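Local coordinates for arabinosyltransferase C (Mycobacterium tuberculosis, PDB 3PTY), which polymerises arabinose into the arabinan of arabinogalactan, and whose C-terminal domain, described here, is a lectin-like carbohydrate-binding module, at residues Ser21-Gln24 with Ala25-Gly28; Cys31-Ala34 with Glu35-Val39; Arg251-Gln254 with Asn255-Ala259; Asp266-Val269 with Gly270-Phe273. One frame throughout, in Å; residues are numbered along the deposited sequence.

Overall arrangement
Interactions 2 and 4 are buried, whereas interactions 1 and 3 lie partly at the surface. Interactions 2 and 3, with centres 7 Å apart, hold the same edge of the mixed sheet, where strands 37-40 and 251-252 are neighbours. The 31-39 turn also touches interaction 1, where L26 packs on G32 and L33, and interaction 4, where A272 O lies 2.9 Å from L33 N. Interactions 1 and 4 each meet an arabinofuranoside at the subunit interface, one through an asparagine amide and the other through a main-chain carbonyl. Interaction 3 instead pairs an arginine with an asparagine, and interaction 2 ties a glutamate carboxylate to a main-chain N-H earlier in the turn.

Interaction 1: Ser21-Gln24 with Ala25-Gly28; sequences SNLQ and ALAG. With AFO (octyl alpha-D-arabinofuranoside), chain B.
S21 to Q24 hand their four carbonyl oxygens to the N-H groups of A25 to G28, the i to i+4 pattern of an alpha helix, here the helix 18-28. The bonds start short and straight, A25 N to S21 O at 2.8 Å and 166°. G28 N still reaches Q24 O at 3.0 Å, but the angle has dropped to 136°, and the same N-H makes a weak second bond to A25 O.

The polar side chains find partners beyond these turns. S21 OG bonds back to the carbonyls of S17 and V18 in the preceding turn, a common habit of serine in helices. N22 carries the sugar contact: a chi1 of -76° sets its CG beside its own backbone N, and at the end of the side chain N22 ND2 donates to O3 of the arabinofuranoside, 3.1 Å away. An amide suits this place because its NH2 can donate to a sugar hydroxyl oxygen; N22 OD1 merely lies beside the octyl chain, 3.6 Å from C7'. The same sugar is hydrogen-bonded to W267 O of the second subunit, and so bridges the two subunits. Q24 NE2 bonds to A27 O of the second subunit, and Q24 NE2 of the second subunit donates to A27 O in return.

On the buried side L23 CD1 meets L26 CD1 at 4.1 Å, both leucines giving branched apolar ends. L271 of the second subunit packs on N22 and L23. One face of the helix thus meets the second subunit, while L26 packs on the G32-L33 turn that leads into strand 37-40 of the mixed sheet.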
# COMPACT_ATOMS: atom_id res chain seq x y z
N SER A 21 -0.69 18.02 -14.79
CA SER A 21 -1.40 19.08 -14.08
C SER A 21 -1.63 18.71 -12.61
O SER A 21 -1.44 19.55 -11.72
CB SER A 21 -2.72 19.44 -14.77
OG SER A 21 -3.60 18.33 -14.81
N ASN A 22 -2.01 17.46 -12.35
CA ASN A 22 -2.12 16.98 -10.98
C ASN A 22 -0.85 17.26 -10.18
O ASN A 22 -0.91 17.82 -9.09
CB ASN A 22 -2.45 15.49 -10.94
CG ASN A 22 -3.90 15.20 -11.27
OD1 ASN A 22 -4.71 16.11 -11.43
ND2 ASN A 22 -4.25 13.91 -11.37
N LEU A 23 0.30 16.89 -10.75
CA LEU A 23 1.57 17.04 -10.05
C LEU A 23 1.97 18.51 -9.86
O LEU A 23 2.50 18.89 -8.81
CB LEU A 23 2.67 16.26 -10.78
CG LEU A 23 4.07 16.27 -10.16
CD1 LEU A 23 4.03 15.84 -8.70
CD2 LEU A 23 5.02 15.38 -10.96
N GLN A 24 1.71 19.33 -10.88
CA GLN A 24 1.97 20.76 -10.76
C GLN A 24 1.06 21.38 -9.71
O GLN A 24 1.50 22.20 -8.90
CB GLN A 24 1.77 21.47 -12.11
CG GLN A 24 2.69 20.98 -13.22
CD GLN A 24 4.15 20.93 -12.79
OE1 GLN A 24 4.67 21.89 -12.22
NE2 GLN A 24 4.82 19.82 -13.07
N ALA A 25 -0.21 20.98 -9.71
CA ALA A 25 -1.14 21.42 -8.68
C ALA A 25 -0.62 21.02 -7.29
O ALA A 25 -0.61 21.82 -6.36
CB ALA A 25 -2.52 20.82 -8.93
N LEU A 26 -0.19 19.77 -7.17
CA LEU A 26 0.33 19.24 -5.91
C LEU A 26 1.48 20.10 -5.38
O LEU A 26 1.49 20.52 -4.23
CB LEU A 26 0.83 17.80 -6.13
CG LEU A 26 0.74 16.75 -5.03
CD1 LEU A 26 1.87 15.74 -5.20
CD2 LEU A 26 0.77 17.36 -3.64
N ALA A 27 2.47 20.35 -6.24
CA ALA A 27 3.68 21.06 -5.83
C ALA A 27 3.42 22.54 -5.56
O ALA A 27 4.18 23.18 -4.83
CB ALA A 27 4.78 20.89 -6.87
N GLY A 28 2.36 23.08 -6.15
CA GLY A 28 2.01 24.48 -5.97
C GLY A 28 1.41 24.78 -4.61
O GLY A 28 1.30 25.94 -4.20
C1 AFO B . -4.43 9.92 -11.36
O1 AFO B . -5.36 11.00 -11.22
C2 AFO B . -3.20 10.29 -10.53
O2 AFO B . -2.75 9.20 -9.72
C3 AFO B . -2.14 10.71 -11.53
O3 AFO B . -1.78 12.06 -11.26
C4 AFO B . -2.81 10.63 -12.89
O4 AFO B . -3.99 9.84 -12.72
C5 AFO B . -1.90 10.05 -13.98
O5 AFO B . -2.40 10.45 -15.27
C1' AFO B . -6.53 10.86 -12.01
C2' AFO B . -7.27 12.19 -11.98
C3' AFO B . -8.75 12.05 -12.32
C4' AFO B . -9.35 13.44 -12.51
C5' AFO B . -8.53 14.51 -11.80
C6' AFO B . -8.75 14.52 -10.29
C7' AFO B . -7.75 15.44 -9.60
C8' AFO B . -8.02 15.53 -8.11

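Interaction 2: Cys31-Ala34 with Glu35-Val39; sequences CGLA and EDVLV
E35 reaches back over the turn to the backbone of C31, four residues earlier. Its CB starts beside the main chain, 3.9 Å from G32 O. CG, set beside the backbone N of E35 by a chi1 of -61°, passes C31 CB at 4.1 Å, and beyond it the chain runs extended. E35 CD comes within 3.7 Å of C31 N. At the tip OE1 accepts from C31 N at 2.8 Å, and the N-H comes in from above the carboxylate plane, 47° out of it. Glutamate suits the place because its extended chain is long enough to return to the start of the turn, where a main-chain N-H needs an acceptor.

Between these two residues the chain makes a short 3-10 turn that delivers it into strand 37-40 of the mixed sheet. G32 enters it with a positive phi, a conformation glycine adopts easily, and its oxygen receives a weak bond from E35 N. L33 O then takes two donors, V37 N at 3.1 Å and D36 N at 2.9 Å. On the apolar side L33 CG lies against V37 CG2 at 3.9 Å; L33 also packs on F273, and V37 on L253. C31 SG is joined to C275 in a disulfide. The carboxylate of D36 forms a salt bridge with K29, which may offset the like charge of D333, a sugar-pocket residue whose OD1 lies close to D36 OD2.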
# COMPACT_ATOMS: atom_id res chain seq x y z
N CYS A 31 1.55 22.73 1.56
CA CYS A 31 1.57 21.45 2.24
C CYS A 31 0.96 20.34 1.38
O CYS A 31 0.42 19.36 1.89
CB CYS A 31 0.92 21.57 3.62
SG CYS A 31 1.97 22.55 4.77
N GLY A 32 1.10 20.50 0.06
CA GLY A 32 0.71 19.47 -0.88
C GLY A 32 -0.73 19.01 -0.70
O GLY A 32 -1.65 19.82 -0.60
N LEU A 33 -0.91 17.70 -0.66
CA LEU A 33 -2.24 17.11 -0.60
C LEU A 33 -2.93 17.35 0.75
O LEU A 33 -4.15 17.22 0.86
CB LEU A 33 -2.14 15.61 -0.89
CG LEU A 33 -3.43 14.82 -1.12
CD1 LEU A 33 -4.24 15.43 -2.26
CD2 LEU A 33 -3.07 13.38 -1.42
N ALA A 34 -2.16 17.70 1.78
CA ALA A 34 -2.73 17.89 3.12
C ALA A 34 -3.74 19.03 3.16
O ALA A 34 -4.57 19.11 4.06
CB ALA A 34 -1.61 18.12 4.15
N GLU A 35 -3.66 19.94 2.19
CA GLU A 35 -4.59 21.06 2.14
C GLU A 35 -5.89 20.67 1.41
O GLU A 35 -6.89 21.37 1.51
CB GLU A 35 -3.94 22.26 1.44
CG GLU A 35 -2.70 22.78 2.16
CD GLU A 35 -1.98 23.88 1.39
OE1 GLU A 35 -0.83 24.20 1.77
OE2 GLU A 35 -2.55 24.43 0.42
N ASP A 36 -5.86 19.56 0.68
CA ASP A 36 -7.01 19.17 -0.14
C ASP A 36 -7.82 18.01 0.45
O ASP A 36 -8.98 17.81 0.09
CB ASP A 36 -6.57 18.82 -1.56
CG ASP A 36 -6.18 20.06 -2.36
OD1 ASP A 36 -5.66 21.03 -1.77
OD2 ASP A 36 -6.39 20.07 -3.59
N VAL A 37 -7.20 17.22 1.33
CA VAL A 37 -7.94 16.17 2.03
C VAL A 37 -8.70 16.82 3.19
O VAL A 37 -8.10 17.49 4.03
CB VAL A 37 -7.01 15.05 2.55
CG1 VAL A 37 -7.79 14.03 3.38
CG2 VAL A 37 -6.32 14.35 1.39
N LEU A 38 -10.01 16.64 3.22
CA LEU A 38 -10.85 17.18 4.28
C LEU A 38 -11.24 16.06 5.24
O LEU A 38 -11.77 15.04 4.82
CB LEU A 38 -12.10 17.84 3.69
CG LEU A 38 -11.84 19.00 2.73
CD1 LEU A 38 -13.14 19.70 2.32
CD2 LEU A 38 -10.89 19.98 3.37
N VAL A 39 -10.98 16.26 6.52
CA VAL A 39 -11.09 15.18 7.50
C VAL A 39 -12.27 15.42 8.43
O VAL A 39 -12.45 16.52 8.94
CB VAL A 39 -9.80 15.08 8.34
CG1 VAL A 39 -9.96 14.03 9.44
CG2 VAL A 39 -8.61 14.76 7.44

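Interaction 3: Arg251-Gln254 with Asn255-Ala259; sequences RTLQ and NVVGA
T252 is the N-cap of the short helix 253-257, which begins directly after edge strand 251-252 of the mixed sheet. T252 OG1 accepts from N255 N at 3.0 Å, filling one of the first-turn N-H groups that have no preceding turn to bond to. Threonine suits both roles, being at home in a strand and carrying a hydroxyl close to the backbone. Regular bonds follow, V256 N to T252 O and V257 N to L253 O, before G258 leaves helical geometry with a positive phi, readily adopted by glycine. G258 N still bonds to Q254 O at 2.9 Å, while Q254 OE1 accepts from Q276 NE2.

Inside, L253 and V257 lie side by side, CD2 to CG2 at 3.8 Å, and both pack on L342. At the exposed side R251 approaches N255 side-on. R251 NE and NH2 both donate to N255 OD1, at 2.7 and 2.6 Å; the oxygen lies at the edge of the guanidinium and in its plane, while the amide plane is turned 80° from it. V256 CG2 sits over the guanidinium centre, 3.9 Å above its plane. The amide reaches this spot because N255 CG is anti to its backbone N (chi1 179°).

Sharing one acceptor bends both N-H...O angles to about 137°. Two N-H groups of a charged guanidinium on a single oxygen would be expected to polarise the amide and favour the rotamer with OD1 facing R251.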
# COMPACT_ATOMS: atom_id res chain seq x y z
N ARG A 251 -12.22 19.59 8.63
CA ARG A 251 -11.06 20.49 8.68
C ARG A 251 -10.03 19.87 7.75
O ARG A 251 -10.09 18.67 7.49
CB ARG A 251 -10.48 20.54 10.10
CG ARG A 251 -11.41 21.15 11.15
CD ARG A 251 -11.09 20.60 12.55
NE ARG A 251 -9.74 20.94 13.00
CZ ARG A 251 -9.10 20.33 13.99
NH1 ARG A 251 -9.67 19.33 14.64
NH2 ARG A 251 -7.87 20.71 14.32
N THR A 252 -9.10 20.66 7.22
CA THR A 252 -8.10 20.08 6.33
C THR A 252 -7.22 19.11 7.11
O THR A 252 -7.03 19.25 8.31
CB THR A 252 -7.18 21.15 5.73
OG1 THR A 252 -6.42 21.75 6.78
CG2 THR A 252 -8.00 22.22 4.99
N LEU A 253 -6.69 18.11 6.41
CA LEU A 253 -5.77 17.17 7.04
C LEU A 253 -4.58 17.92 7.65
O LEU A 253 -4.09 17.57 8.72
CB LEU A 253 -5.30 16.14 6.02
CG LEU A 253 -4.41 14.99 6.49
CD1 LEU A 253 -4.61 13.74 5.61
CD2 LEU A 253 -2.94 15.41 6.52
N GLN A 254 -4.13 18.98 6.98
CA GLN A 254 -3.03 19.78 7.51
C GLN A 254 -3.39 20.37 8.87
O GLN A 254 -2.58 20.39 9.79
CB GLN A 254 -2.65 20.91 6.54
CG GLN A 254 -1.45 21.74 7.01
CD GLN A 254 -0.22 20.88 7.20
OE1 GLN A 254 0.01 19.94 6.44
NE2 GLN A 254 0.59 21.20 8.20
N ASN A 255 -4.62 20.86 8.99
CA ASN A 255 -5.07 21.43 10.25
C ASN A 255 -5.27 20.37 11.33
O ASN A 255 -5.04 20.62 12.51
CB ASN A 255 -6.36 22.23 10.05
CG ASN A 255 -6.88 22.84 11.35
OD1 ASN A 255 -7.46 22.15 12.18
ND2 ASN A 255 -6.67 24.14 11.52
N VAL A 256 -5.71 19.18 10.92
CA VAL A 256 -5.98 18.11 11.86
C VAL A 256 -4.70 17.42 12.33
O VAL A 256 -4.50 17.21 13.52
CB VAL A 256 -6.93 17.06 11.25
CG1 VAL A 256 -6.91 15.78 12.07
CG2 VAL A 256 -8.34 17.62 11.16
N VAL A 257 -3.85 17.06 11.37
CA VAL A 257 -2.65 16.28 11.66
C VAL A 257 -1.48 17.18 12.05
O VAL A 257 -0.71 16.85 12.95
CB VAL A 257 -2.26 15.40 10.44
CG1 VAL A 257 -0.93 14.71 10.67
CG2 VAL A 257 -3.36 14.36 10.17
N GLY A 258 -1.35 18.31 11.38
CA GLY A 258 -0.29 19.26 11.66
C GLY A 258 1.07 18.76 11.22
O GLY A 258 1.18 17.78 10.49
N ALA A 259 2.12 19.44 11.69
CA ALA A 259 3.49 19.14 11.28
C ALA A 259 4.31 18.51 12.40
O ALA A 259 5.50 18.23 12.22
CB ALA A 259 4.17 20.40 10.76

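Interaction 4: Asp266-Val269 with Gly270-Phe273; sequences DWLV and GLAF. With AFO (octyl alpha-D-arabinofuranoside), chain C.
W267 O, which a regular helix would devote to L271 N, is shared with a sugar. The O2 hydroxyl of the arabinofuranoside donates to it at 2.6 Å, whereas the bond from L271 N is weak and long at 3.4 Å; L268 O offers the same N-H a second weak bond. G270, next to this carbonyl, brings its CA to 3.3 Å from O2; having no side chain, glycine lets the hydroxyl come this close.

L271 CD2 lies over the indole of W267, 4.3 Å from the centroid of the six-membered ring and 20° off its normal, a CH-pi contact. With CG anti to the backbone N (chi1 179°), the indole lies back over L271 and beside the sugar: W267 NE1 approaches O1 to 3.0 Å, and C1' lies at the ring edge. The chain forms a short, weakly bonded helix, held by G270 N to D266 O at 2.9 Å, and then runs straight into a type I beta turn from G270 to F273, on the way to strand 277-278. A272 N adds a bond to V269 O.

That oxygen also meets the rim of the F273 ring in its plane, 3.4 Å from CD1, while V269 and F273 lie side by side, CG1 4.1 Å from CE1. Both side chains pack on I293. From the second subunit, R297 N donates to D266 OD1, D296 OD1 accepts from W267 N, and N22 binds the same arabinofuranoside.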
# COMPACT_ATOMS: atom_id res chain seq x y z
N ASP A 266 4.42 5.43 3.82
CA ASP A 266 5.38 4.96 2.82
C ASP A 266 6.13 6.16 2.26
O ASP A 266 5.55 7.24 2.10
CB ASP A 266 4.65 4.26 1.66
CG ASP A 266 3.85 3.04 2.10
OD1 ASP A 266 4.42 2.17 2.79
OD2 ASP A 266 2.65 2.95 1.74
N TRP A 267 7.40 5.97 1.91
CA TRP A 267 8.19 7.05 1.33
C TRP A 267 7.50 7.67 0.11
O TRP A 267 7.44 8.90 -0.02
CB TRP A 267 9.59 6.55 0.95
CG TRP A 267 10.45 7.61 0.34
CD1 TRP A 267 11.20 8.55 1.00
CD2 TRP A 267 10.65 7.86 -1.06
NE1 TRP A 267 11.84 9.36 0.10
CE2 TRP A 267 11.53 8.96 -1.17
CE3 TRP A 267 10.18 7.25 -2.23
CZ2 TRP A 267 11.94 9.46 -2.41
CZ3 TRP A 267 10.59 7.75 -3.45
CH2 TRP A 267 11.46 8.85 -3.53
N LEU A 268 6.98 6.83 -0.77
CA LEU A 268 6.26 7.26 -1.98
C LEU A 268 5.07 8.15 -1.65
O LEU A 268 4.87 9.20 -2.27
CB LEU A 268 5.75 6.05 -2.76
CG LEU A 268 6.51 5.60 -4.00
CD1 LEU A 268 5.78 4.44 -4.67
CD2 LEU A 268 6.66 6.76 -4.94
N VAL A 269 4.28 7.71 -0.69
CA VAL A 269 3.11 8.46 -0.26
C VAL A 269 3.49 9.78 0.40
O VAL A 269 2.82 10.79 0.22
CB VAL A 269 2.23 7.63 0.69
CG1 VAL A 269 1.10 8.49 1.28
CG2 VAL A 269 1.68 6.42 -0.03
N GLY A 270 4.58 9.78 1.16
CA GLY A 270 5.03 10.99 1.83
C GLY A 270 5.40 12.14 0.90
O GLY A 270 5.42 13.30 1.31
N LEU A 271 5.70 11.83 -0.36
CA LEU A 271 6.08 12.87 -1.33
C LEU A 271 4.96 13.90 -1.45
O LEU A 271 5.21 15.09 -1.63
CB LEU A 271 6.37 12.25 -2.70
CG LEU A 271 7.56 11.29 -2.80
CD1 LEU A 271 7.66 10.71 -4.21
CD2 LEU A 271 8.85 12.00 -2.43
N ALA A 272 3.72 13.43 -1.34
CA ALA A 272 2.54 14.27 -1.48
C ALA A 272 2.17 14.99 -0.18
O ALA A 272 1.28 15.85 -0.19
CB ALA A 272 1.36 13.43 -1.97
N PHE A 273 2.84 14.64 0.91
CA PHE A 273 2.53 15.22 2.22
C PHE A 273 3.80 15.80 2.84
O PHE A 273 4.27 15.33 3.87
CB PHE A 273 1.94 14.15 3.16
CG PHE A 273 0.57 13.67 2.74
CD1 PHE A 273 0.43 12.54 1.94
CD2 PHE A 273 -0.57 14.35 3.12
CE1 PHE A 273 -0.83 12.10 1.54
CE2 PHE A 273 -1.83 13.93 2.73
CZ PHE A 273 -1.95 12.79 1.94
C1 AFO C . 10.44 11.42 2.75
O1 AFO C . 11.72 11.57 2.12
C2 AFO C . 9.39 11.67 1.67
O2 AFO C . 8.36 10.67 1.70
C3 AFO C . 8.83 13.05 1.94
O3 AFO C . 9.08 13.86 0.80
C4 AFO C . 9.63 13.58 3.12
O4 AFO C . 10.28 12.45 3.73
C5 AFO C . 8.78 14.35 4.13
O5 AFO C . 9.63 15.20 4.92
C1' AFO C . 12.82 11.46 3.01
C2' AFO C . 14.06 11.92 2.25
C3' AFO C . 15.36 11.39 2.86
C4' AFO C . 16.55 12.08 2.22
C5' AFO C . 16.18 12.64 0.84
C6' AFO C . 16.10 11.57 -0.24
C7' AFO C . 15.52 12.13 -1.53
C8' AFO C . 15.53 11.10 -2.63